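Local coordinates for nigritoxine (PDB 5M41), which is a bacterial toxin of Vibrio nigripulchritudo, with a new fold, that is active against crustaceans and insects, at residues W286-T291 against V342-K347; G301-V306 against I388-V393; S330-A335 against T440-S445; I362-V367 against P404-I409. All coordinates share one frame; numbering follows the deposited sequence.

Contact 1: residues W286-T291 against V342-K347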
loop_
_atom_site.group_PDB
_atom_site.type_symbol
_atom_site.label_atom_id
_atom_site.label_comp_id
_atom_site.label_asym_id
_atom_site.label_seq_id
_atom_site.Cartn_x
_atom_site.Cartn_y
_atom_site.Cartn_z
ATOM N N TRP A 286 12.740 0.837 3.926
ATOM C CA TRP A 286 12.839 0.352 2.545
ATOM C C TRP A 286 13.805 1.117 1.672
ATOM O O TRP A 286 13.883 2.339 1.750
ATOM C CB TRP A 286 11.446 0.345 1.922
ATOM C CG TRP A 286 10.505 -0.561 2.697
ATOM C CD1 TRP A 286 9.440 -0.194 3.509
ATOM C CD2 TRP A 286 10.577 -2.032 2.807
ATOM N NE1 TRP A 286 8.829 -1.297 4.047
ATOM C CE2 TRP A 286 9.467 -2.431 3.671
ATOM C CE3 TRP A 286 11.393 -3.017 2.255
ATOM C CZ2 TRP A 286 9.222 -3.764 3.981
ATOM C CZ3 TRP A 286 11.137 -4.356 2.566
ATOM C CH2 TRP A 286 10.074 -4.723 3.409
ATOM N N ILE A 287 14.549 0.384 0.839
ATOM C CA ILE A 287 15.495 0.962 -0.106
ATOM C C ILE A 287 14.928 0.751 -1.503
ATOM O O ILE A 287 14.698 -0.382 -1.914
ATOM C CB ILE A 287 16.873 0.244 -0.068
ATOM C CG1 ILE A 287 17.518 0.352 1.308
ATOM C CG2 ILE A 287 17.814 0.773 -1.170
ATOM C CD1 ILE A 287 18.520 -0.762 1.580
ATOM N N ASP A 288 14.739 1.839 -2.237
ATOM C CA ASP A 288 14.301 1.776 -3.630
ATOM C C ASP A 288 15.173 0.868 -4.482
ATOM O O ASP A 288 16.392 0.815 -4.301
ATOM C CB ASP A 288 14.301 3.179 -4.240
ATOM C CG ASP A 288 12.917 3.811 -4.247
ATOM O OD1 ASP A 288 12.622 4.496 -5.242
ATOM O OD2 ASP A 288 12.125 3.622 -3.283
ATOM N N SER A 289 14.541 0.146 -5.402
ATOM C CA SER A 289 15.272 -0.501 -6.473
ATOM C C SER A 289 15.802 0.559 -7.469
ATOM O O SER A 289 16.873 0.400 -8.066
ATOM C CB SER A 289 14.377 -1.494 -7.203
ATOM O OG SER A 289 15.047 -1.953 -8.360
ATOM N N GLY A 290 15.044 1.644 -7.628
ATOM C CA GLY A 290 15.300 2.620 -8.666
ATOM C C GLY A 290 14.588 2.334 -9.985
ATOM O O GLY A 290 14.684 3.143 -10.905
ATOM N N THR A 291 13.888 1.193 -10.085
ATOM C CA THR A 291 13.136 0.834 -11.312
ATOM C C THR A 291 11.646 0.555 -11.018
ATOM O O THR A 291 11.320 0.148 -9.912
ATOM C CB THR A 291 13.803 -0.343 -12.051
ATOM O OG1 THR A 291 12.993 -0.743 -13.164
ATOM C CG2 THR A 291 14.027 -1.508 -11.134
ATOM N N VAL A 342 1.379 1.812 -9.994
ATOM C CA VAL A 342 2.790 1.523 -10.194
ATOM C C VAL A 342 3.182 0.304 -9.344
ATOM O O VAL A 342 2.787 0.203 -8.175
ATOM C CB VAL A 342 3.684 2.764 -9.923
ATOM C CG1 VAL A 342 3.649 3.178 -8.459
ATOM C CG2 VAL A 342 5.116 2.535 -10.397
ATOM N N ALA A 343 3.904 -0.638 -9.950
ATOM C CA ALA A 343 4.567 -1.697 -9.191
ATOM C C ALA A 343 6.017 -1.289 -9.037
ATOM O O ALA A 343 6.639 -0.806 -9.996
ATOM C CB ALA A 343 4.480 -3.032 -9.910
ATOM N N LYS A 344 6.541 -1.470 -7.830
ATOM C CA LYS A 344 7.904 -1.115 -7.516
ATOM C C LYS A 344 8.384 -1.985 -6.367
ATOM O O LYS A 344 7.668 -2.134 -5.374
ATOM C CB LYS A 344 7.966 0.364 -7.105
ATOM C CG LYS A 344 9.365 0.948 -7.041
ATOM C CD LYS A 344 9.358 2.477 -7.203
ATOM C CE LYS A 344 10.787 3.037 -7.326
ATOM N NZ LYS A 344 10.811 4.291 -8.168
ATOM N N LEU A 345 9.598 -2.527 -6.496
ATOM C CA LEU A 345 10.213 -3.380 -5.481
ATOM C C LEU A 345 11.138 -2.540 -4.634
ATOM O O LEU A 345 11.796 -1.624 -5.159
ATOM C CB LEU A 345 11.078 -4.469 -6.126
ATOM C CG LEU A 345 10.346 -5.426 -7.049
ATOM C CD1 LEU A 345 11.356 -6.277 -7.801
ATOM C CD2 LEU A 345 9.374 -6.294 -6.252
ATOM N N SER A 346 11.183 -2.854 -3.336
ATOM C CA SER A 346 12.150 -2.275 -2.430
ATOM C C SER A 346 12.786 -3.424 -1.686
ATOM O O SER A 346 12.131 -4.418 -1.395
ATOM C CB SER A 346 11.492 -1.349 -1.412
ATOM O OG SER A 346 10.885 -0.212 -2.003
ATOM N N LYS A 347 14.061 -3.278 -1.374
ATOM C CA LYS A 347 14.760 -4.217 -0.537
ATOM C C LYS A 347 14.741 -3.618 0.863
ATOM O O LYS A 347 14.730 -2.397 1.020
ATOM C CB LYS A 347 16.197 -4.377 -1.035
ATOM C CG LYS A 347 16.834 -5.699 -0.638
ATOM C CD LYS A 347 18.337 -5.736 -0.911
ATOM C CE LYS A 347 18.673 -5.473 -2.375
ATOM N NZ LYS A 347 20.134 -5.640 -2.625
HETATM O O HOH W 1 11.463 2.091 -1.260
HETATM O O HOH W 2 11.226 -2.088 -8.813
#
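Ile287 and Lys347 form an antiparallel hydrogen-bonded pair where strand 286-288 runs along strand 340-348, the two short segments making 126° between their directions. Ile287 N gives its hydrogen to Lys347 O at 2.8 Å, and Lys347 N returns one to Ile287 O at 3.0 Å. Asp288 and Ser346 follow as the non-hydrogen-bonded pair, beyond which Ser289 N makes a longer hydrogen bond, 3.3 Å, to Leu345 O.

The side chains of Asp288 and Ser346 share one sheet face, yet their oxygens meet through a water, which donates to Asp288 OD2 at 2.6 Å and also bonds Ser346 OG. The other carboxylate oxygen, Asp288 OD1, forms a salt bridge with Lys344 NZ at 3.4 Å, and OD2 is also salt-bridged to Arg449, which gives the carboxylate two cationic partners besides the water. Lys344 gets there by an extended chain that passes Thr291 O with its CG; its NZ also bonds Gln292. Trp286 lays CB against Ser346 CB at 3.7 Å, while the ring brings the CE3 edge to Lys347 O, and its NE1 bonds Pro439 O.

On its far side strand 340-348 pairs with strand 328-336. Leu345 packs on helix 302-319, whereas Lys344 touches Phe446 of helix 444-457, placing the strand between two helices.

Contact 2: residues G301-V306 against I388-V393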
loop_
_atom_site.group_PDB
_atom_site.type_symbol
_atom_site.label_atom_id
_atom_site.label_comp_id
_atom_site.label_asym_id
_atom_site.label_seq_id
_atom_site.Cartn_x
_atom_site.Cartn_y
_atom_site.Cartn_z
ATOM N N GLY A 301 -9.846 -6.729 -17.764
ATOM C CA GLY A 301 -8.594 -7.476 -17.635
ATOM C C GLY A 301 -7.411 -6.654 -17.145
ATOM O O GLY A 301 -6.258 -7.051 -17.328
ATOM N N ALA A 302 -7.690 -5.511 -16.522
ATOM C CA ALA A 302 -6.637 -4.686 -15.937
ATOM C C ALA A 302 -5.939 -5.459 -14.822
ATOM O O ALA A 302 -4.706 -5.497 -14.768
ATOM C CB ALA A 302 -7.204 -3.376 -15.414
ATOM N N ALA A 303 -6.739 -6.105 -13.971
ATOM C CA ALA A 303 -6.242 -6.885 -12.841
ATOM C C ALA A 303 -5.292 -8.008 -13.270
ATOM O O ALA A 303 -4.204 -8.166 -12.710
ATOM C CB ALA A 303 -7.404 -7.432 -12.024
ATOM N N VAL A 304 -5.686 -8.771 -14.276
ATOM C CA VAL A 304 -4.795 -9.763 -14.859
ATOM C C VAL A 304 -3.459 -9.136 -15.297
ATOM O O VAL A 304 -2.399 -9.689 -15.017
ATOM C CB VAL A 304 -5.473 -10.521 -16.029
ATOM C CG1 VAL A 304 -4.443 -11.232 -16.899
ATOM C CG2 VAL A 304 -6.512 -11.511 -15.505
ATOM N N SER A 305 -3.499 -7.996 -15.978
ATOM C CA SER A 305 -2.254 -7.322 -16.399
ATOM C C SER A 305 -1.398 -6.885 -15.217
ATOM O O SER A 305 -0.175 -7.029 -15.239
ATOM C CB SER A 305 -2.544 -6.103 -17.278
ATOM O OG SER A 305 -3.152 -6.499 -18.487
ATOM N N VAL A 306 -2.041 -6.355 -14.184
ATOM C CA VAL A 306 -1.318 -5.927 -12.985
ATOM C C VAL A 306 -0.625 -7.098 -12.287
ATOM O O VAL A 306 0.562 -7.030 -11.991
ATOM C CB VAL A 306 -2.226 -5.137 -12.038
ATOM C CG1 VAL A 306 -1.456 -4.731 -10.784
ATOM C CG2 VAL A 306 -2.755 -3.907 -12.769
ATOM N N ILE A 388 -6.113 -9.966 -3.333
ATOM C CA ILE A 388 -5.573 -8.673 -2.900
ATOM C C ILE A 388 -5.416 -7.732 -4.081
ATOM O O ILE A 388 -5.857 -6.580 -4.026
ATOM C CB ILE A 388 -4.244 -8.844 -2.144
ATOM C CG1 ILE A 388 -4.529 -9.400 -0.748
ATOM C CG2 ILE A 388 -3.473 -7.514 -2.098
ATOM C CD1 ILE A 388 -3.353 -10.067 -0.074
ATOM N N ILE A 389 -4.821 -8.234 -5.158
ATOM C CA ILE A 389 -4.559 -7.377 -6.307
ATOM C C ILE A 389 -5.846 -7.036 -7.077
ATOM O O ILE A 389 -6.008 -5.892 -7.515
ATOM C CB ILE A 389 -3.416 -7.929 -7.177
ATOM C CG1 ILE A 389 -2.123 -7.987 -6.325
ATOM C CG2 ILE A 389 -3.255 -7.090 -8.445
ATOM C CD1 ILE A 389 -0.991 -8.836 -6.893
ATOM N N ASN A 390 -6.774 -7.992 -7.201
ATOM C CA ASN A 390 -8.123 -7.697 -7.736
ATOM C C ASN A 390 -8.809 -6.589 -6.928
ATOM O O ASN A 390 -9.314 -5.623 -7.492
ATOM C CB ASN A 390 -9.029 -8.940 -7.769
ATOM C CG ASN A 390 -8.631 -9.942 -8.849
ATOM O OD1 ASN A 390 -7.747 -9.694 -9.671
ATOM N ND2 ASN A 390 -9.292 -11.086 -8.850
ATOM N N GLY A 391 -8.812 -6.722 -5.605
ATOM C CA GLY A 391 -9.427 -5.708 -4.748
ATOM C C GLY A 391 -8.822 -4.327 -4.982
ATOM O O GLY A 391 -9.540 -3.349 -5.191
ATOM N N LEU A 392 -7.501 -4.244 -4.945
ATOM C CA LEU A 392 -6.828 -2.965 -5.128
ATOM C C LEU A 392 -7.117 -2.344 -6.492
ATOM O O LEU A 392 -7.417 -1.142 -6.591
ATOM C CB LEU A 392 -5.306 -3.092 -4.897
ATOM C CG LEU A 392 -4.490 -1.815 -5.167
ATOM C CD1 LEU A 392 -4.947 -0.638 -4.310
ATOM C CD2 LEU A 392 -3.001 -2.073 -4.981
ATOM N N VAL A 393 -6.995 -3.149 -7.540
ATOM C CA VAL A 393 -7.234 -2.668 -8.892
ATOM C C VAL A 393 -8.672 -2.135 -9.016
ATOM O O VAL A 393 -8.894 -1.062 -9.579
ATOM C CB VAL A 393 -6.957 -3.745 -9.965
ATOM C CG1 VAL A 393 -7.594 -3.357 -11.292
ATOM C CG2 VAL A 393 -5.469 -3.941 -10.154
#
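Ala303 and Asn390 bring their CA atoms within 5.5 Å where the first turn of helix 302-319 meets helix 386-396, the axes of the short segments approaching to 9.2 Å with 126° between their directions. Such a close approach of backbones illustrates how a small residue lets two helices come together: Ala303 points its methyl toward the other helix.

Two groups of that helix receive it. The amide oxygen OD1 of Asn390 lies 3.3 Å from Ala303 CB, a contact of oxygen with methyl, and Val393 CG1 stands 4.1 Å from the same carbon. Asn390 sets its CG beside its own backbone N (chi1 -72°), and this swings the amide toward Ala303 although its CB does not point there. Val393 divides its two methyls between neighbours on the facing helix. CG1, anti to the backbone N at chi1 163°, rests on Ala302 and Ala303, whereas CG2 goes to Val306, meeting its CG2 at 3.8 Å. The two valines lie alongside each other, pointing opposite ways. One turn back from Val393, the branch methyl CG2 of Ile389 touches Val306 CG1 at 3.8 Å, the two side chains running across each other at a slant. Ile389 also leans on Leu333 and Ile369, so the interface continues into the sheet.

No hydrogen bond joins the two segments. Their attachment rests on methyl contacts among alanine, valine and isoleucine, with a single amide at the margin, and it should therefore depend on shape and exclusion of water more than on directional bonding.

Contact 3: residues S330-A335 against T440-S445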
loop_
_atom_site.group_PDB
_atom_site.type_symbol
_atom_site.label_atom_id
_atom_site.label_comp_id
_atom_site.label_asym_id
_atom_site.label_seq_id
_atom_site.Cartn_x
_atom_site.Cartn_y
_atom_site.Cartn_z
ATOM N N SER A 330 9.747 -5.623 -0.436
ATOM C CA SER A 330 8.402 -5.119 -0.418
ATOM C C SER A 330 8.042 -4.906 -1.879
ATOM O O SER A 330 8.686 -4.095 -2.567
ATOM C CB SER A 330 8.344 -3.796 0.337
ATOM O OG SER A 330 7.085 -3.161 0.148
ATOM N N LEU A 331 7.063 -5.656 -2.371
ATOM C CA LEU A 331 6.505 -5.348 -3.670
ATOM C C LEU A 331 5.342 -4.391 -3.437
ATOM O O LEU A 331 4.281 -4.790 -2.922
ATOM C CB LEU A 331 6.086 -6.617 -4.420
ATOM C CG LEU A 331 5.120 -6.528 -5.611
ATOM C CD1 LEU A 331 5.675 -5.694 -6.753
ATOM C CD2 LEU A 331 4.799 -7.927 -6.101
ATOM N N SER A 332 5.548 -3.129 -3.795
ATOM C CA SER A 332 4.535 -2.095 -3.612
ATOM C C SER A 332 3.655 -2.015 -4.833
ATOM O O SER A 332 4.153 -1.932 -5.940
ATOM C CB SER A 332 5.177 -0.713 -3.403
ATOM O OG SER A 332 5.814 -0.621 -2.139
ATOM N N LEU A 333 2.346 -2.032 -4.622
ATOM C CA LEU A 333 1.404 -1.757 -5.679
ATOM C C LEU A 333 0.687 -0.507 -5.225
ATOM O O LEU A 333 -0.123 -0.537 -4.283
ATOM C CB LEU A 333 0.467 -2.942 -5.866
ATOM C CG LEU A 333 1.169 -4.254 -6.247
ATOM C CD1 LEU A 333 0.220 -5.423 -6.085
ATOM C CD2 LEU A 333 1.700 -4.191 -7.677
ATOM N N ALA A 334 1.039 0.606 -5.860
ATOM C CA ALA A 334 0.597 1.920 -5.425
ATOM C C ALA A 334 -0.253 2.535 -6.497
ATOM O O ALA A 334 0.172 2.635 -7.640
ATOM C CB ALA A 334 1.792 2.815 -5.136
ATOM N N ALA A 335 -1.457 2.957 -6.125
ATOM C CA ALA A 335 -2.301 3.724 -7.015
ATOM C C ALA A 335 -1.602 5.034 -7.377
ATOM O O ALA A 335 -0.783 5.572 -6.605
ATOM C CB ALA A 335 -3.636 4.002 -6.372
ATOM N N THR A 440 4.827 1.144 5.732
ATOM C CA THR A 440 4.679 1.029 4.297
ATOM C C THR A 440 5.852 1.700 3.574
ATOM O O THR A 440 6.465 2.632 4.079
ATOM C CB THR A 440 3.349 1.618 3.800
ATOM O OG1 THR A 440 3.259 1.418 2.380
ATOM C CG2 THR A 440 3.238 3.125 4.144
ATOM N N ALA A 441 6.199 1.161 2.416
ATOM C CA ALA A 441 7.177 1.803 1.569
ATOM C C ALA A 441 6.556 2.986 0.831
ATOM O O ALA A 441 7.293 3.827 0.331
ATOM C CB ALA A 441 7.742 0.815 0.578
ATOM N N GLN A 442 5.218 3.054 0.765
ATOM C CA GLN A 442 4.518 4.110 -0.015
ATOM C C GLN A 442 4.503 5.449 0.734
ATOM O O GLN A 442 3.470 5.916 1.200
ATOM C CB GLN A 442 3.117 3.641 -0.401
ATOM C CG GLN A 442 3.205 2.375 -1.254
ATOM C CD GLN A 442 1.876 1.826 -1.725
ATOM O OE1 GLN A 442 0.902 2.570 -1.939
ATOM N NE2 GLN A 442 1.831 0.519 -1.922
ATOM N N THR A 443 5.688 6.023 0.894
ATOM C CA THR A 443 5.843 7.277 1.593
ATOM C C THR A 443 5.682 8.459 0.623
ATOM O O THR A 443 5.514 8.295 -0.611
ATOM C CB THR A 443 7.250 7.377 2.199
ATOM O OG1 THR A 443 8.201 7.248 1.143
ATOM C CG2 THR A 443 7.509 6.269 3.268
ATOM N N LYS A 444 5.752 9.657 1.201
ATOM C CA LYS A 444 5.804 10.906 0.452
ATOM C C LYS A 444 6.905 10.860 -0.603
ATOM O O LYS A 444 6.649 11.100 -1.769
ATOM C CB LYS A 444 6.042 12.065 1.422
ATOM C CG LYS A 444 5.819 13.458 0.840
ATOM C CD LYS A 444 6.527 14.503 1.706
ATOM C CE LYS A 444 5.792 15.836 1.715
ATOM N NZ LYS A 444 5.410 16.276 0.346
ATOM N N SER A 445 8.125 10.526 -0.207
ATOM C CA SER A 445 9.236 10.603 -1.143
ATOM C C SER A 445 9.144 9.520 -2.231
ATOM O O SER A 445 9.497 9.769 -3.387
ATOM C CB SER A 445 10.561 10.544 -0.404
ATOM O OG SER A 445 10.596 9.383 0.393
HETATM O O HOH W 3 6.253 -1.980 2.452
#
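Gln442 carries most of this contact, reaching from the turn before helix 444-457 onto strand 328-336. Its CG is anti to the carbonyl carbon (chi1 -60°) and the chain then runs straight, with chi2 at -179°, so that the amide arrives over Ala334 and the Leu333 carbonyl. The oxygen OE1 sits 3.3 Å from Ala334 CB, and the nitrogen NE2 makes a weak hydrogen bond to Leu333 O at 3.2 Å. Stronger ties of this amide lie elsewhere: Thr365 OG1 bonds OE1, and Asp368 OD1 takes a hydrogen from NE2. Bonds at both ends oppose a flip of the amide.

Beside it, Ala441 directs its methyl at the two serines that project from the same side of the strand. Ser332 OG is 3.6 Å from Ala441 CB, and Ser330 OG is farther, at 4.1 Å. The serines differ in rotation. In Ser332 the hydroxyl lies beside its own backbone N (chi1 -71°), and it bonds Asp368 OD1; in Ser330 it is anti to the backbone N. That turn puts Ser330 OG 2.7 Å from a water oxygen. The same water accepts a weak bond from Ala441 N.

The approaching loop is itself ordered by an ST turn, Gln442 N donating to Thr440 OG1 at 3.0 Å, and by an inverse gamma turn centred on Gln442.

Chemically, this is a buried, mixed contact in which a glutamine amide and an alanine methyl from the loop meet serine hydroxyls, an alanine methyl and a backbone carbonyl of the strand, with one water between. Asp368 gathers Thr440, Ala441, Ser332 and Gln442, and four hydrogen bonds to its two oxygens would probably stabilise a negative charge there.

Contact 4: residues I362-V367 against P404-I409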
loop_
_atom_site.group_PDB
_atom_site.type_symbol
_atom_site.label_atom_id
_atom_site.label_comp_id
_atom_site.label_asym_id
_atom_site.label_seq_id
_atom_site.Cartn_x
_atom_site.Cartn_y
_atom_site.Cartn_z
ATOM N N ILE A 362 -1.168 -2.201 4.267
ATOM C CA ILE A 362 -2.175 -1.446 3.544
ATOM C C ILE A 362 -1.880 0.035 3.793
ATOM O O ILE A 362 -1.791 0.470 4.933
ATOM C CB ILE A 362 -3.610 -1.856 3.979
ATOM C CG1 ILE A 362 -3.916 -3.296 3.516
ATOM C CG2 ILE A 362 -4.651 -0.897 3.391
ATOM C CD1 ILE A 362 -5.150 -3.913 4.164
ATOM N N ALA A 363 -1.652 0.784 2.711
ATOM C CA ALA A 363 -1.414 2.199 2.792
ATOM C C ALA A 363 -2.680 2.899 2.316
ATOM O O ALA A 363 -3.578 2.235 1.807
ATOM C CB ALA A 363 -0.231 2.587 1.900
ATOM N N GLU A 364 -2.753 4.229 2.470
ATOM C CA GLU A 364 -3.878 4.988 1.917
ATOM C C GLU A 364 -3.866 4.902 0.380
ATOM O O GLU A 364 -4.902 5.087 -0.272
ATOM C CB GLU A 364 -3.851 6.469 2.363
ATOM C CG GLU A 364 -3.871 6.731 3.877
ATOM C CD GLU A 364 -5.234 6.492 4.555
ATOM O OE1 GLU A 364 -6.187 5.970 3.917
ATOM O OE2 GLU A 364 -5.366 6.834 5.766
ATOM N N THR A 365 -2.693 4.610 -0.180
ATOM C CA THR A 365 -2.480 4.640 -1.622
ATOM C C THR A 365 -2.375 3.263 -2.270
ATOM O O THR A 365 -2.220 3.166 -3.485
ATOM C CB THR A 365 -1.198 5.408 -1.960
ATOM O OG1 THR A 365 -0.130 4.861 -1.189
ATOM C CG2 THR A 365 -1.342 6.926 -1.646
ATOM N N GLY A 366 -2.454 2.188 -1.489
ATOM C CA GLY A 366 -2.200 0.867 -2.067
ATOM C C GLY A 366 -1.804 -0.213 -1.078
ATOM O O GLY A 366 -2.078 -0.097 0.124
ATOM N N VAL A 367 -1.167 -1.271 -1.583
ATOM C CA VAL A 367 -0.715 -2.356 -0.729
ATOM C C VAL A 367 0.740 -2.707 -0.999
ATOM O O VAL A 367 1.241 -2.517 -2.105
ATOM C CB VAL A 367 -1.578 -3.646 -0.849
ATOM C CG1 VAL A 367 -3.054 -3.302 -0.675
ATOM C CG2 VAL A 367 -1.355 -4.320 -2.195
ATOM N N PRO A 404 -7.306 5.762 -2.806
ATOM C CA PRO A 404 -8.615 5.252 -2.449
ATOM C C PRO A 404 -8.865 5.261 -0.935
ATOM O O PRO A 404 -10.024 5.270 -0.506
ATOM C CB PRO A 404 -8.577 3.809 -2.959
ATOM C CG PRO A 404 -7.480 3.773 -3.942
ATOM C CD PRO A 404 -6.465 4.734 -3.433
ATOM N N GLY A 405 -7.792 5.252 -0.138
ATOM C CA GLY A 405 -7.927 5.248 1.314
ATOM C C GLY A 405 -7.868 3.832 1.873
ATOM O O GLY A 405 -8.276 2.879 1.206
ATOM N N LYS A 406 -7.394 3.718 3.116
ATOM C CA LYS A 406 -7.148 2.422 3.785
ATOM C C LYS A 406 -8.404 1.566 3.924
ATOM O O LYS A 406 -8.384 0.367 3.669
ATOM C CB LYS A 406 -6.522 2.661 5.162
ATOM C CG LYS A 406 -5.036 2.960 5.114
ATOM C CD LYS A 406 -4.425 2.986 6.516
ATOM C CE LYS A 406 -3.026 3.576 6.464
ATOM N NZ LYS A 406 -2.364 3.575 7.795
ATOM N N SER A 407 -9.503 2.215 4.266
ATOM C CA SER A 407 -10.766 1.543 4.464
ATOM C C SER A 407 -11.316 0.912 3.172
ATOM O O SER A 407 -11.648 -0.268 3.162
ATOM C CB SER A 407 -11.757 2.517 5.103
ATOM O OG SER A 407 -13.080 2.084 4.886
ATOM N N LYS A 408 -11.387 1.682 2.083
ATOM C CA LYS A 408 -11.776 1.131 0.772
ATOM C C LYS A 408 -10.863 -0.006 0.311
ATOM O O LYS A 408 -11.336 -1.026 -0.189
ATOM C CB LYS A 408 -11.795 2.216 -0.308
ATOM C CG LYS A 408 -13.134 2.931 -0.483
ATOM C CD LYS A 408 -13.004 3.999 -1.563
ATOM C CE LYS A 408 -14.327 4.667 -1.891
ATOM N NZ LYS A 408 -14.784 5.558 -0.797
ATOM N N ILE A 409 -9.553 0.155 0.478
ATOM C CA ILE A 409 -8.644 -0.918 0.082
ATOM C C ILE A 409 -8.898 -2.164 0.932
ATOM O O ILE A 409 -9.067 -3.266 0.391
ATOM C CB ILE A 409 -7.162 -0.485 0.135
ATOM C CG1 ILE A 409 -6.900 0.588 -0.939
ATOM C CG2 ILE A 409 -6.274 -1.683 -0.066
ATOM C CD1 ILE A 409 -5.669 1.441 -0.701
#
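Glu364 and Gly405 bring their backbones to 4.1 Å between CA atoms, where the turn joining strands 359-363 and 366-370 meets the start of helix 406-415. Gly405 N gives its hydrogen to Glu364 O at 2.9 Å, on a lone pair in the carbonyl plane. The carboxylate of the same glutamate turns back to the helix: its chain bends at chi2 (-74°), and OE1 accepts from Lys406 N at 2.7 Å, on its anti side and 33° out of the carboxylate plane.

Lys406 crosses Glu364 at about a right angle. Its CB lies near Glu364 OE1, and CG comes to 3.4 Å from that oxygen. Farther out, CD lies about equally far from Ile362 O and Glu364 OE2, and CE passes Ile362 O at 3.7 Å. The tip NZ stays 4.9 Å from Glu364 OE2, too far for a salt bridge, and has Glu274 as a long, weak ion-pair partner.

Deeper in, Ile409 packs against the turn. CD1 touches both Ala363 O and Gly366 N at 3.4 Å, while the branch methyl CG2 meets Val367 CG1 and also Ile362 CG2. Val395 and Leu392 of helix 386-396 also touch it.

Here a beta hairpin turn meets a helix N-terminus. Gly405 holds the N-cap position, and Glu364, distant in sequence, supplies a carboxylate to the first-turn N-H of Lys406, where its charge would probably suit the positive end of the helix dipole. Ile409, one turn on, packs the helix against the hairpin.

The four contacts gather about one antiparallel sheet: contact 1 lies within it, contacts 3 and 4 attach a loop and a helix start to it, and contact 2 joins two helices that pack near it. Contacts 1 and 3 lie closest, with centres 8 Å apart on the neighbouring strands 340-348 and 328-336; contact 4 follows about 11 Å from contact 3, on strands 359-363 and 366-370, the latter next to 328-336. Leu392 of contact 2 meets both Leu333 and Ile409. Along the chain, contact 1 closes before contact 4 opens, contact 4 is nested within contact 3, and the other pairings interleave. This interleaving is consistent with residues 286-445 folding as one central unit.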